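Local structure of hypothetical protein yxiM (Bacillus subtilis, 2O14) at residues 16-20 and 80-85; 33-37 and 49-54; 84-90 and 152-158; 101-106 and 131-137. The protein is an uncharacterised member of the GDSL lipolytic enzyme family that probably acts as an esterase and carries a galactose-binding-like beta domain with a bound manganese ion. All coordinates share one frame; numbering follows the deposited sequence.

Interaction 1: residues 16-20 and 80-85. With MN (manganese (II) ion), chain B.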
loop_
_atom_site.group_PDB
_atom_site.type_symbol
_atom_site.label_atom_id
_atom_site.label_comp_id
_atom_site.label_asym_id
_atom_site.label_seq_id
_atom_site.Cartn_x
_atom_site.Cartn_y
_atom_site.Cartn_z
ATOM N N TYR A 16 21.141 -10.591 3.389
ATOM C CA TYR A 16 21.682 -10.522 2.032
ATOM C C TYR A 16 21.551 -9.071 1.575
ATOM O O TYR A 16 20.464 -8.498 1.636
ATOM C CB TYR A 16 20.878 -11.423 1.090
ATOM C CG TYR A 16 20.788 -12.868 1.525
ATOM C CD1 TYR A 16 20.120 -13.228 2.693
ATOM C CD2 TYR A 16 21.368 -13.878 0.765
ATOM C CE1 TYR A 16 20.032 -14.565 3.095
ATOM C CE2 TYR A 16 21.286 -15.214 1.155
ATOM C CZ TYR A 16 20.619 -15.550 2.319
ATOM O OH TYR A 16 20.556 -16.867 2.711
ATOM N N GLN A 17 22.647 -8.477 1.120
ATOM C CA GLN A 17 22.615 -7.088 0.681
ATOM C C GLN A 17 23.142 -6.923 -0.733
ATOM O O GLN A 17 24.259 -7.338 -1.052
ATOM C CB GLN A 17 23.402 -6.219 1.661
ATOM C CG GLN A 17 22.791 -6.231 3.049
ATOM C CD GLN A 17 23.540 -5.383 4.049
ATOM O OE1 GLN A 17 23.145 -5.297 5.210
ATOM N NE2 GLN A 17 24.623 -4.749 3.611
ATOM N N PHE A 18 22.323 -6.306 -1.578
ATOM C CA PHE A 18 22.666 -6.107 -2.978
ATOM C C PHE A 18 22.681 -4.639 -3.368
ATOM O O PHE A 18 21.738 -3.906 -3.089
ATOM C CB PHE A 18 21.665 -6.869 -3.856
ATOM C CG PHE A 18 21.628 -8.348 -3.584
ATOM C CD1 PHE A 18 22.659 -9.178 -4.019
ATOM C CD2 PHE A 18 20.578 -8.912 -2.861
ATOM C CE1 PHE A 18 22.643 -10.551 -3.737
ATOM C CE2 PHE A 18 20.553 -10.282 -2.571
ATOM C CZ PHE A 18 21.584 -11.101 -3.011
ATOM N N ASP A 19 23.769 -4.218 -4.001
ATOM C CA ASP A 19 23.924 -2.844 -4.471
ATOM C C ASP A 19 23.847 -2.914 -5.995
ATOM O O ASP A 19 24.810 -3.283 -6.658
ATOM C CB ASP A 19 25.278 -2.270 -4.022
ATOM C CG ASP A 19 25.626 -0.959 -4.718
ATOM O OD1 ASP A 19 24.698 -0.269 -5.176
ATOM O OD2 ASP A 19 26.826 -0.610 -4.801
ATOM N N PHE A 20 22.686 -2.567 -6.536
ATOM C CA PHE A 20 22.447 -2.617 -7.975
ATOM C C PHE A 20 23.048 -1.455 -8.756
ATOM O O PHE A 20 22.982 -0.304 -8.331
ATOM C CB PHE A 20 20.944 -2.686 -8.225
ATOM C CG PHE A 20 20.305 -3.940 -7.693
ATOM C CD1 PHE A 20 20.316 -5.119 -8.445
ATOM C CD2 PHE A 20 19.713 -3.954 -6.431
ATOM C CE1 PHE A 20 19.748 -6.294 -7.944
ATOM C CE2 PHE A 20 19.139 -5.125 -5.918
ATOM C CZ PHE A 20 19.158 -6.297 -6.679
ATOM N N PHE A 80 14.679 -10.120 -10.612
ATOM C CA PHE A 80 15.975 -10.318 -9.993
ATOM C C PHE A 80 15.652 -11.512 -9.104
ATOM O O PHE A 80 14.702 -11.447 -8.320
ATOM C CB PHE A 80 16.357 -9.132 -9.109
ATOM C CG PHE A 80 17.474 -9.432 -8.145
ATOM C CD1 PHE A 80 18.772 -9.641 -8.605
ATOM C CD2 PHE A 80 17.223 -9.525 -6.779
ATOM C CE1 PHE A 80 19.803 -9.937 -7.717
ATOM C CE2 PHE A 80 18.244 -9.821 -5.882
ATOM C CZ PHE A 80 19.537 -10.027 -6.353
ATOM N N ASN A 81 16.408 -12.595 -9.226
ATOM C CA ASN A 81 16.151 -13.773 -8.403
ATOM C C ASN A 81 17.243 -13.954 -7.370
ATOM O O ASN A 81 18.399 -13.596 -7.603
ATOM C CB ASN A 81 16.105 -15.047 -9.248
ATOM C CG ASN A 81 15.246 -14.905 -10.477
ATOM O OD1 ASN A 81 14.288 -14.135 -10.494
ATOM N ND2 ASN A 81 15.576 -15.665 -11.516
ATOM N N VAL A 82 16.861 -14.511 -6.228
ATOM C CA VAL A 82 17.804 -14.793 -5.165
ATOM C C VAL A 82 17.334 -16.041 -4.425
ATOM O O VAL A 82 16.231 -16.081 -3.880
ATOM C CB VAL A 82 17.946 -13.599 -4.174
ATOM C CG1 VAL A 82 16.580 -13.151 -3.683
ATOM C CG2 VAL A 82 18.829 -14.008 -2.998
ATOM N N ASP A 83 18.166 -17.077 -4.445
ATOM C CA ASP A 83 17.833 -18.318 -3.762
ATOM C C ASP A 83 17.948 -18.080 -2.262
ATOM O O ASP A 83 18.923 -17.489 -1.796
ATOM C CB ASP A 83 18.783 -19.435 -4.200
ATOM C CG ASP A 83 18.695 -19.719 -5.684
ATOM O OD1 ASP A 83 17.564 -19.776 -6.203
ATOM O OD2 ASP A 83 19.747 -19.894 -6.330
ATOM N N LEU A 84 16.948 -18.539 -1.516
ATOM C CA LEU A 84 16.919 -18.362 -0.065
ATOM C C LEU A 84 16.270 -19.545 0.643
ATOM O O LEU A 84 15.299 -20.118 0.147
ATOM C CB LEU A 84 16.104 -17.116 0.299
ATOM C CG LEU A 84 16.454 -15.754 -0.304
ATOM C CD1 LEU A 84 15.340 -14.758 0.014
ATOM C CD2 LEU A 84 17.783 -15.274 0.250
ATOM N N PRO A 85 16.801 -19.930 1.814
ATOM C CA PRO A 85 16.183 -21.051 2.527
ATOM C C PRO A 85 14.751 -20.608 2.809
ATOM O O PRO A 85 14.510 -19.421 3.034
ATOM C CB PRO A 85 17.011 -21.146 3.805
ATOM C CG PRO A 85 18.376 -20.676 3.357
ATOM C CD PRO A 85 18.040 -19.487 2.480
HETATM MN MN MN B . 26.354 0.750 -6.605
HETATM O O HOH W 1 26.260 -1.364 -7.613
HETATM O O HOH W 2 26.783 2.553 -5.496
#

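Interaction 2: residues 33-37 and 49-54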
loop_
_atom_site.group_PDB
_atom_site.type_symbol
_atom_site.label_atom_id
_atom_site.label_comp_id
_atom_site.label_asym_id
_atom_site.label_seq_id
_atom_site.Cartn_x
_atom_site.Cartn_y
_atom_site.Cartn_z
ATOM N N ARG A 33 25.068 -6.139 -11.308
ATOM C CA ARG A 33 24.996 -5.408 -12.564
ATOM C C ARG A 33 23.851 -5.981 -13.410
ATOM O O ARG A 33 23.476 -7.140 -13.241
ATOM C CB ARG A 33 26.354 -5.595 -13.243
ATOM C CG ARG A 33 26.600 -4.914 -14.554
ATOM C CD ARG A 33 27.943 -5.418 -15.075
ATOM N NE ARG A 33 29.023 -5.140 -14.129
ATOM C CZ ARG A 33 29.826 -4.083 -14.203
ATOM N NH1 ARG A 33 29.679 -3.204 -15.188
ATOM N NH2 ARG A 33 30.769 -3.898 -13.286
ATOM N N ALA A 34 23.303 -5.176 -14.316
ATOM C CA ALA A 34 22.201 -5.627 -15.168
ATOM C C ALA A 34 22.523 -6.871 -15.987
ATOM O O ALA A 34 21.623 -7.659 -16.293
ATOM C CB ALA A 34 21.760 -4.505 -16.102
ATOM N N SER A 35 23.793 -7.052 -16.351
ATOM C CA SER A 35 24.182 -8.217 -17.144
ATOM C C SER A 35 24.469 -9.449 -16.288
ATOM O O SER A 35 24.836 -10.494 -16.812
ATOM C CB SER A 35 25.410 -7.902 -18.011
ATOM O OG SER A 35 26.573 -7.732 -17.218
ATOM N N ASP A 36 24.324 -9.332 -14.972
ATOM C CA ASP A 36 24.564 -10.483 -14.111
ATOM C C ASP A 36 23.360 -11.417 -14.199
ATOM O O ASP A 36 22.363 -11.238 -13.496
ATOM C CB ASP A 36 24.780 -10.060 -12.651
ATOM C CG ASP A 36 26.133 -9.393 -12.422
ATOM O OD1 ASP A 36 27.114 -9.751 -13.110
ATOM O OD2 ASP A 36 26.223 -8.521 -11.537
ATOM N N ARG A 37 23.455 -12.400 -15.086
ATOM C CA ARG A 37 22.388 -13.374 -15.275
ATOM C C ARG A 37 22.295 -14.259 -14.038
ATOM O O ARG A 37 23.312 -14.545 -13.392
ATOM C CB ARG A 37 22.691 -14.237 -16.505
ATOM C CG ARG A 37 21.684 -15.351 -16.781
ATOM C CD ARG A 37 22.167 -16.229 -17.919
ATOM N NE ARG A 37 22.351 -15.458 -19.144
ATOM C CZ ARG A 37 21.355 -14.989 -19.890
ATOM N NH1 ARG A 37 20.094 -15.217 -19.539
ATOM N NH2 ARG A 37 21.622 -14.285 -20.984
ATOM N N PRO A 49 18.309 -10.914 -18.358
ATOM C CA PRO A 49 19.214 -9.755 -18.421
ATOM C C PRO A 49 18.997 -8.854 -19.642
ATOM O O PRO A 49 19.290 -7.664 -19.593
ATOM C CB PRO A 49 20.605 -10.392 -18.444
ATOM C CG PRO A 49 20.414 -11.724 -17.800
ATOM C CD PRO A 49 19.071 -12.176 -18.300
ATOM N N GLU A 50 18.493 -9.416 -20.739
ATOM C CA GLU A 50 18.270 -8.629 -21.957
ATOM C C GLU A 50 17.316 -7.458 -21.733
ATOM O O GLU A 50 17.341 -6.483 -22.481
ATOM C CB GLU A 50 17.716 -9.508 -23.088
ATOM C CG GLU A 50 16.340 -10.098 -22.798
ATOM C CD GLU A 50 16.409 -11.502 -22.213
ATOM O OE1 GLU A 50 17.361 -11.797 -21.455
ATOM O OE2 GLU A 50 15.497 -12.307 -22.505
ATOM N N ASN A 51 16.475 -7.549 -20.708
ATOM C CA ASN A 51 15.522 -6.480 -20.425
ATOM C C ASN A 51 15.896 -5.655 -19.200
ATOM O O ASN A 51 15.049 -4.980 -18.613
ATOM C CB ASN A 51 14.114 -7.066 -20.257
ATOM C CG ASN A 51 13.489 -7.466 -21.587
ATOM O OD1 ASN A 51 12.652 -8.368 -21.651
ATOM N ND2 ASN A 51 13.888 -6.790 -22.652
HETATM N N MSE A 52 17.166 -5.716 -18.815
HETATM C CA MSE A 52 17.669 -4.961 -17.672
HETATM C C MSE A 52 18.727 -4.003 -18.201
HETATM O O MSE A 52 19.413 -4.307 -19.180
HETATM C CB MSE A 52 18.309 -5.894 -16.641
HETATM C CG MSE A 52 17.386 -6.944 -16.050
HETATM SE SE MSE A 52 15.873 -6.260 -15.039
HETATM C CE MSE A 52 16.819 -4.989 -13.932
ATOM N N ARG A 53 18.868 -2.850 -17.556
ATOM C CA ARG A 53 19.852 -1.863 -17.985
ATOM C C ARG A 53 20.466 -1.131 -16.791
ATOM O O ARG A 53 19.769 -0.807 -15.837
ATOM C CB ARG A 53 19.183 -0.856 -18.920
ATOM C CG ARG A 53 20.056 0.318 -19.336
ATOM C CD ARG A 53 19.292 1.221 -20.290
ATOM N NE ARG A 53 18.900 0.501 -21.499
ATOM C CZ ARG A 53 17.927 0.885 -22.321
ATOM N NH1 ARG A 53 17.646 0.165 -23.401
ATOM N NH2 ARG A 53 17.227 1.982 -22.059
ATOM N N ASP A 54 21.772 -0.885 -16.839
ATOM C CA ASP A 54 22.447 -0.169 -15.758
ATOM C C ASP A 54 22.207 1.322 -15.946
ATOM O O ASP A 54 22.368 1.838 -17.046
ATOM C CB ASP A 54 23.955 -0.425 -15.784
ATOM C CG ASP A 54 24.311 -1.848 -15.433
ATOM O OD1 ASP A 54 23.728 -2.372 -14.462
ATOM O OD2 ASP A 54 25.185 -2.431 -16.115
HETATM O O HOH W 3 25.346 -4.746 -17.279
HETATM O O HOH W 4 19.890 -12.412 -22.497
#

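Interaction 3: residues 84-90 and 152-158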
loop_
_atom_site.group_PDB
_atom_site.type_symbol
_atom_site.label_atom_id
_atom_site.label_comp_id
_atom_site.label_asym_id
_atom_site.label_seq_id
_atom_site.Cartn_x
_atom_site.Cartn_y
_atom_site.Cartn_z
ATOM N N LEU A 84 16.948 -18.539 -1.516
ATOM C CA LEU A 84 16.919 -18.362 -0.065
ATOM C C LEU A 84 16.270 -19.545 0.643
ATOM O O LEU A 84 15.299 -20.118 0.147
ATOM C CB LEU A 84 16.104 -17.116 0.299
ATOM C CG LEU A 84 16.454 -15.754 -0.304
ATOM C CD1 LEU A 84 15.340 -14.758 0.014
ATOM C CD2 LEU A 84 17.783 -15.274 0.250
ATOM N N PRO A 85 16.801 -19.930 1.814
ATOM C CA PRO A 85 16.183 -21.051 2.527
ATOM C C PRO A 85 14.751 -20.608 2.809
ATOM O O PRO A 85 14.510 -19.421 3.034
ATOM C CB PRO A 85 17.011 -21.146 3.805
ATOM C CG PRO A 85 18.376 -20.676 3.357
ATOM C CD PRO A 85 18.040 -19.487 2.480
ATOM N N ASN A 86 13.803 -21.537 2.794
ATOM C CA ASN A 86 12.414 -21.178 3.051
ATOM C C ASN A 86 12.239 -20.522 4.422
ATOM O O ASN A 86 12.994 -20.795 5.356
ATOM C CB ASN A 86 11.523 -22.418 2.940
ATOM C CG ASN A 86 11.317 -22.858 1.503
ATOM O OD1 ASN A 86 10.981 -24.013 1.237
ATOM N ND2 ASN A 86 11.507 -21.933 0.567
ATOM N N GLY A 87 11.236 -19.655 4.525
ATOM C CA GLY A 87 10.956 -18.959 5.771
ATOM C C GLY A 87 10.311 -17.612 5.493
ATOM O O GLY A 87 9.921 -17.338 4.358
ATOM N N LEU A 88 10.185 -16.778 6.520
ATOM C CA LEU A 88 9.605 -15.448 6.359
ATOM C C LEU A 88 10.759 -14.454 6.289
ATOM O O LEU A 88 11.664 -14.489 7.127
ATOM C CB LEU A 88 8.704 -15.104 7.545
ATOM C CG LEU A 88 7.982 -13.757 7.414
ATOM C CD1 LEU A 88 6.887 -13.879 6.356
ATOM C CD2 LEU A 88 7.381 -13.350 8.756
ATOM N N TYR A 89 10.735 -13.571 5.297
ATOM C CA TYR A 89 11.806 -12.595 5.132
ATOM C C TYR A 89 11.357 -11.141 5.172
ATOM O O TYR A 89 10.211 -10.816 4.865
ATOM C CB TYR A 89 12.547 -12.823 3.809
ATOM C CG TYR A 89 13.436 -14.040 3.792
ATOM C CD1 TYR A 89 12.911 -15.314 3.598
ATOM C CD2 TYR A 89 14.808 -13.920 3.997
ATOM C CE1 TYR A 89 13.735 -16.439 3.605
ATOM C CE2 TYR A 89 15.639 -15.035 4.010
ATOM C CZ TYR A 89 15.097 -16.292 3.812
ATOM O OH TYR A 89 15.915 -17.401 3.818
ATOM N N GLU A 90 12.280 -10.272 5.564
ATOM C CA GLU A 90 12.019 -8.848 5.600
ATOM C C GLU A 90 12.794 -8.306 4.415
ATOM O O GLU A 90 13.982 -8.587 4.272
ATOM C CB GLU A 90 12.556 -8.215 6.883
ATOM C CG GLU A 90 12.397 -6.694 6.914
ATOM C CD GLU A 90 13.040 -6.056 8.135
ATOM O OE1 GLU A 90 14.286 -5.912 8.158
ATOM O OE2 GLU A 90 12.295 -5.702 9.072
ATOM N N ILE A 152 17.792 -8.009 2.398
ATOM C CA ILE A 152 16.905 -9.121 2.694
ATOM C C ILE A 152 17.341 -9.810 3.987
ATOM O O ILE A 152 18.452 -10.331 4.083
ATOM C CB ILE A 152 16.918 -10.110 1.517
ATOM C CG1 ILE A 152 16.505 -9.365 0.239
ATOM C CG2 ILE A 152 15.993 -11.286 1.794
ATOM C CD1 ILE A 152 16.783 -10.120 -1.041
ATOM N N LYS A 153 16.460 -9.801 4.983
ATOM C CA LYS A 153 16.766 -10.401 6.274
ATOM C C LYS A 153 15.730 -11.448 6.671
ATOM O O LYS A 153 14.525 -11.214 6.574
ATOM C CB LYS A 153 16.830 -9.306 7.341
ATOM C CG LYS A 153 17.477 -9.753 8.637
ATOM C CD LYS A 153 17.484 -8.655 9.690
ATOM C CE LYS A 153 16.093 -8.408 10.248
ATOM N NZ LYS A 153 16.138 -7.502 11.432
ATOM N N LYS A 154 16.203 -12.603 7.128
ATOM C CA LYS A 154 15.308 -13.678 7.531
ATOM C C LYS A 154 14.724 -13.401 8.917
ATOM O O LYS A 154 15.456 -13.120 9.861
ATOM C CB LYS A 154 16.054 -15.014 7.526
ATOM C CG LYS A 154 15.146 -16.223 7.700
ATOM C CD LYS A 154 15.874 -17.538 7.453
ATOM C CE LYS A 154 14.895 -18.701 7.542
ATOM N NZ LYS A 154 15.510 -20.029 7.249
ATOM N N LEU A 155 13.402 -13.485 9.030
ATOM C CA LEU A 155 12.716 -13.230 10.292
ATOM C C LEU A 155 12.323 -14.499 11.039
ATOM O O LEU A 155 12.311 -14.523 12.269
ATOM C CB LEU A 155 11.453 -12.399 10.045
ATOM C CG LEU A 155 11.649 -11.000 9.451
ATOM C CD1 LEU A 155 10.298 -10.418 9.057
ATOM C CD2 LEU A 155 12.351 -10.104 10.465
ATOM N N SER A 156 11.999 -15.553 10.299
ATOM C CA SER A 156 11.583 -16.803 10.926
ATOM C C SER A 156 11.781 -17.987 9.996
ATOM O O SER A 156 11.795 -17.818 8.779
ATOM C CB SER A 156 10.107 -16.709 11.310
ATOM O OG SER A 156 9.575 -17.985 11.623
ATOM N N ASP A 157 11.939 -19.179 10.571
ATOM C CA ASP A 157 12.109 -20.390 9.771
ATOM C C ASP A 157 10.746 -20.871 9.306
ATOM O O ASP A 157 10.645 -21.757 8.454
ATOM C CB ASP A 157 12.780 -21.508 10.579
ATOM C CG ASP A 157 14.223 -21.197 10.927
ATOM O OD1 ASP A 157 14.928 -20.600 10.083
ATOM O OD2 ASP A 157 14.655 -21.567 12.041
ATOM N N GLN A 158 9.699 -20.297 9.889
ATOM C CA GLN A 158 8.334 -20.647 9.526
ATOM C C GLN A 158 7.936 -19.765 8.353
ATOM O O GLN A 158 7.826 -18.546 8.494
ATOM C CB GLN A 158 7.379 -20.385 10.689
ATOM C CG GLN A 158 7.606 -21.245 11.911
ATOM C CD GLN A 158 7.457 -22.718 11.618
ATOM O OE1 GLN A 158 6.567 -23.131 10.867
ATOM N NE2 GLN A 158 8.321 -23.530 12.219
#

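Interaction 4: residues 101-106 and 131-137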
loop_
_atom_site.group_PDB
_atom_site.type_symbol
_atom_site.label_atom_id
_atom_site.label_comp_id
_atom_site.label_asym_id
_atom_site.label_seq_id
_atom_site.Cartn_x
_atom_site.Cartn_y
_atom_site.Cartn_z
ATOM N N ALA A 101 6.549 4.307 -8.756
ATOM C CA ALA A 101 6.664 2.895 -9.096
ATOM C C ALA A 101 6.228 1.990 -7.953
ATOM O O ALA A 101 6.171 2.412 -6.796
ATOM C CB ALA A 101 8.106 2.578 -9.476
ATOM N N SER A 102 5.908 0.746 -8.291
ATOM C CA SER A 102 5.499 -0.247 -7.303
ATOM C C SER A 102 6.491 -1.400 -7.335
ATOM O O SER A 102 7.258 -1.546 -8.285
ATOM C CB SER A 102 4.094 -0.775 -7.616
ATOM O OG SER A 102 3.106 0.225 -7.390
ATOM N N VAL A 103 6.483 -2.212 -6.286
ATOM C CA VAL A 103 7.368 -3.359 -6.216
ATOM C C VAL A 103 6.517 -4.612 -6.298
ATOM O O VAL A 103 5.447 -4.681 -5.685
ATOM C CB VAL A 103 8.169 -3.376 -4.894
ATOM C CG1 VAL A 103 8.912 -4.693 -4.750
ATOM C CG2 VAL A 103 9.167 -2.238 -4.881
ATOM N N ALA A 104 6.981 -5.591 -7.071
ATOM C CA ALA A 104 6.270 -6.859 -7.227
ATOM C C ALA A 104 7.206 -8.010 -6.861
ATOM O O ALA A 104 8.409 -7.941 -7.089
ATOM C CB ALA A 104 5.790 -7.018 -8.671
ATOM N N ALA A 105 6.649 -9.069 -6.290
ATOM C CA ALA A 105 7.450 -10.221 -5.912
ATOM C C ALA A 105 6.516 -11.409 -5.827
ATOM O O ALA A 105 5.400 -11.289 -5.331
ATOM C CB ALA A 105 8.126 -9.979 -4.576
ATOM N N GLU A 106 6.970 -12.552 -6.331
ATOM C CA GLU A 106 6.165 -13.764 -6.325
ATOM C C GLU A 106 4.871 -13.598 -7.125
ATOM O O GLU A 106 3.833 -14.156 -6.766
ATOM C CB GLU A 106 5.843 -14.175 -4.888
ATOM C CG GLU A 106 7.082 -14.389 -4.025
ATOM C CD GLU A 106 8.109 -15.303 -4.688
ATOM O OE1 GLU A 106 9.123 -14.782 -5.205
ATOM O OE2 GLU A 106 7.893 -16.540 -4.701
ATOM N N GLN A 131 13.148 -19.536 -3.460
ATOM C CA GLN A 131 13.687 -18.458 -4.287
ATOM C C GLN A 131 12.763 -17.242 -4.337
ATOM O O GLN A 131 11.543 -17.382 -4.453
ATOM C CB GLN A 131 13.931 -18.970 -5.712
ATOM C CG GLN A 131 14.645 -17.989 -6.622
ATOM C CD GLN A 131 14.815 -18.530 -8.032
ATOM O OE1 GLN A 131 13.860 -18.596 -8.800
ATOM N NE2 GLN A 131 16.035 -18.928 -8.371
ATOM N N LEU A 132 13.355 -16.053 -4.249
ATOM C CA LEU A 132 12.600 -14.799 -4.293
ATOM C C LEU A 132 12.773 -14.167 -5.673
ATOM O O LEU A 132 13.896 -14.050 -6.166
ATOM C CB LEU A 132 13.122 -13.836 -3.219
ATOM C CG LEU A 132 12.554 -12.412 -3.224
ATOM C CD1 LEU A 132 11.076 -12.433 -2.855
ATOM C CD2 LEU A 132 13.332 -11.554 -2.239
ATOM N N ASN A 133 11.665 -13.767 -6.297
ATOM C CA ASN A 133 11.712 -13.147 -7.620
ATOM C C ASN A 133 11.010 -11.802 -7.530
ATOM O O ASN A 133 9.787 -11.727 -7.367
ATOM C CB ASN A 133 11.039 -14.052 -8.654
ATOM C CG ASN A 133 11.446 -15.513 -8.492
ATOM O OD1 ASN A 133 10.891 -16.229 -7.664
ATOM N ND2 ASN A 133 12.438 -15.947 -9.262
ATOM N N LEU A 134 11.801 -10.743 -7.647
ATOM C CA LEU A 134 11.304 -9.382 -7.505
ATOM C C LEU A 134 11.621 -8.454 -8.677
ATOM O O LEU A 134 12.582 -8.665 -9.415
ATOM C CB LEU A 134 11.886 -8.807 -6.200
ATOM C CG LEU A 134 11.679 -7.358 -5.756
ATOM C CD1 LEU A 134 12.023 -7.234 -4.277
ATOM C CD2 LEU A 134 12.552 -6.424 -6.592
ATOM N N LEU A 135 10.783 -7.438 -8.857
ATOM C CA LEU A 135 11.004 -6.441 -9.899
ATOM C C LEU A 135 10.320 -5.155 -9.468
ATOM O O LEU A 135 9.479 -5.160 -8.564
ATOM C CB LEU A 135 10.437 -6.885 -11.257
ATOM C CG LEU A 135 8.920 -6.855 -11.511
ATOM C CD1 LEU A 135 8.664 -6.638 -12.996
ATOM C CD2 LEU A 135 8.262 -8.148 -11.033
ATOM N N VAL A 136 10.713 -4.052 -10.092
ATOM C CA VAL A 136 10.105 -2.759 -9.818
ATOM C C VAL A 136 9.199 -2.651 -11.027
ATOM O O VAL A 136 9.621 -2.959 -12.142
ATOM C CB VAL A 136 11.156 -1.633 -9.804
ATOM C CG1 VAL A 136 10.486 -0.284 -9.545
ATOM C CG2 VAL A 136 12.186 -1.923 -8.721
ATOM N N THR A 137 7.961 -2.227 -10.823
ATOM C CA THR A 137 7.033 -2.193 -11.937
ATOM C C THR A 137 6.087 -1.006 -12.000
ATOM O O THR A 137 6.069 -0.126 -11.132
ATOM C CB THR A 137 6.187 -3.485 -11.946
ATOM O OG1 THR A 137 5.403 -3.553 -13.145
ATOM C CG2 THR A 137 5.271 -3.508 -10.735
#

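Interaction 1: residues 16-20 and 80-85
Phe18 and Phe20 both set CG anti to the carbonyl carbon (chi1 near -60°), whereas Phe80 sets CG anti to the backbone N (chi1 163°), bringing three rings together. The edge of Phe80 points at the face of Phe18, with CZ of Phe80 over the ring centre and 3.8 Å from CD2 of Phe18; one face of Phe80 receives the edge of Phe20, whose CE1 lies 3.5 Å from CD1 of Phe80. Both pairs are T-shaped, the second almost perpendicular with planes at 88°. Strands 16-20 and 80-83 belong to different sheets, 10.6 Å apart at their axes, so this is face-to-face packing in a beta sandwich, as in galactose-binding-like domains, and flat rings suit the gap. Val82 adds CG2, 4.0 Å from CZ of Phe18. At the partly exposed end of the core Leu84 lays CD2 over the Tyr16 ring in a CH-pi contact, 3.5 Å from the centroid; tyrosine suits the place, its ring giving a face to Leu84 while its polar OH lies beside Pro85. Asp19 points from the other face of its strand and grips manganese with both carboxylate oxygens, OD1 at 2.4 Å, together with the backbone O of Ser24, Asp65 and two waters.

Interaction 2: residues 33-37 and 49-54
Ala34 meets Met52 and Asp54 where a type I turn, Arg33 to Asp36, leans against the start of strand 52-56. Asp36 N donates to Arg33 O to close the turn, and 49-54 bends through a short 3-10 segment, with Met52 N bonded to Pro49 O. The nearest CA atoms, those of Ala34 and Met52, are 5.2 Å apart. The small methyl of Ala34 suits this closeness: its CB lies 3.8 Å from CB of Met52, a selenomethionine whose bent chain then runs away toward Val67 and Phe69. One direct hydrogen bond joins the segments, from Ala34 N to Asp54 OD1 at 2.8 Å, reaching the syn side of the carboxylate 25° out of its plane. Asp54 OD2 accepts from a water that in turn accepts, weakly, from Ser35 N; the same OD2 lies 3.3 Å from Arg33 CG. Asp36 OD2 takes Arg33 N at 2.7 Å from above its carboxylate plane. Pro49 sets CG and CD over one face of the Arg37 guanidinium, off its centre, the two side chains crossing at about a right angle; NH1 is 3.4 Å from Pro49 CD, and NH2 reaches Glu50 OE1 through a second water. A type I turn whose first two amides are bonded to aspartate carboxylates thus ties the loop after strand 30-32 to strand 52-56 in the galactose-binding-like domain.

Interaction 3: residues 84-90 and 152-158
Ile152 directs CG2 at the Tyr89 ring, 3.6 Å from CD2, and the same methyl reaches CD1 of Leu84 at 4.0 Å. Leu84 CD1 also sits over the centre of one Tyr89 face, while the aliphatic chain of Lys154 passes over the opposite face, off its centre, its CG 4.1 Å from the ring centroid in a CH-pi contact. The ring is thus sandwiched, and its hydroxyl is fixed by a 2.6 Å bond from Tyr89 OH to Pro85 O, made in the carbonyl plane on a lone pair. Beyond this core the strands pair antiparallel. Glu90 and Lys153 exchange two backbone bonds, whereas Leu155 and Ser156 both face Leu88, a classic beta bulge: Leu88 O accepts from Leu155 N at 2.8 Å and, weakly, from Ser156 N, and Leu88 N donates to Ser156 O. The Leu155 side chain packs on Glu90 CB. Gly87 passes so close to Ser156 O, its CA 3.3 Å away, that a side chain would collide there, and its backbone angles also call for glycine. At the polar edge the fully extended Lys154, CG anti to the backbone N (chi1 -170°), carries NZ to a salt bridge with Asp157 OD1 at 2.9 Å and a weak bond to Asn86 O. Lysine therefore serves twice, its methylenes shielding an aromatic face and its ammonium finding anionic and carbonyl oxygens.

Interaction 4: residues 101-106 and 131-137
Glu106 and Asn133 place a carboxylate and an amide near each other, planes 25° apart although the chains cross at about a right angle; OE1 and OD1, both acceptors, lie 3.4 Å apart and unbonded. The bond goes instead to the backbone: OE1 accepts from Asn133 N at 2.9 Å, met nearly along its C-O axis. The bend at chi2 (-50°) turns the carboxylate toward the backbone of strand 131-137, while Glu106 N donates to Asn133 O. Asn133 ND2 bonds to Gln131 OE1, approached from above its carbonyl plane, and to Asn81; Gln131 NE2 turns to Asp83. From here strands 101-105 and 131-137 run antiparallel in regular register, Ala104 N to Leu135 O at 2.9 Å and Thr137 N to Ser102 O at 2.7 Å among their bonds. Val103, Ala105, Leu134 and Val136 share one face; Val103 CG1 touches Leu134 CG at 4.0 Å, and Leu134 and Val136 meet Leu150 and Leu147 of the opposing sheet. On the other face Leu135 CD2 packs on Ala104 CB at 3.6 Å, the small alanine leaving room for it. The carboxylate continues the ladder where strand 101-105 ends, so the backbone NH of Asn133 is bonded by a side chain in place of a carbonyl.

How the interactions relate
Interactions 1, 3 and 4 build one continuous core. Strand 80-83 of interaction 1 is the sheet neighbour of 131-138 in interaction 4, Phe80 N lying 2.8 Å from Leu134 O, while strand 15-20 pairs with 146-156 of interaction 3, Tyr16 N being 2.8 Å from Ile152 O. Ile152 and Leu132 meet between the sheets, CD1 to CD2 3.9 Å, and Leu84 and Pro85 serve both interactions 1 and 3. Interaction 2 stands apart, about 5 Å from interaction 1 at the nearest atoms, with the Asp54 side chain about 9 Å from the manganese that Asp19 binds. All four lie away from the probable catalytic residues Ser171, Asp339 and His342.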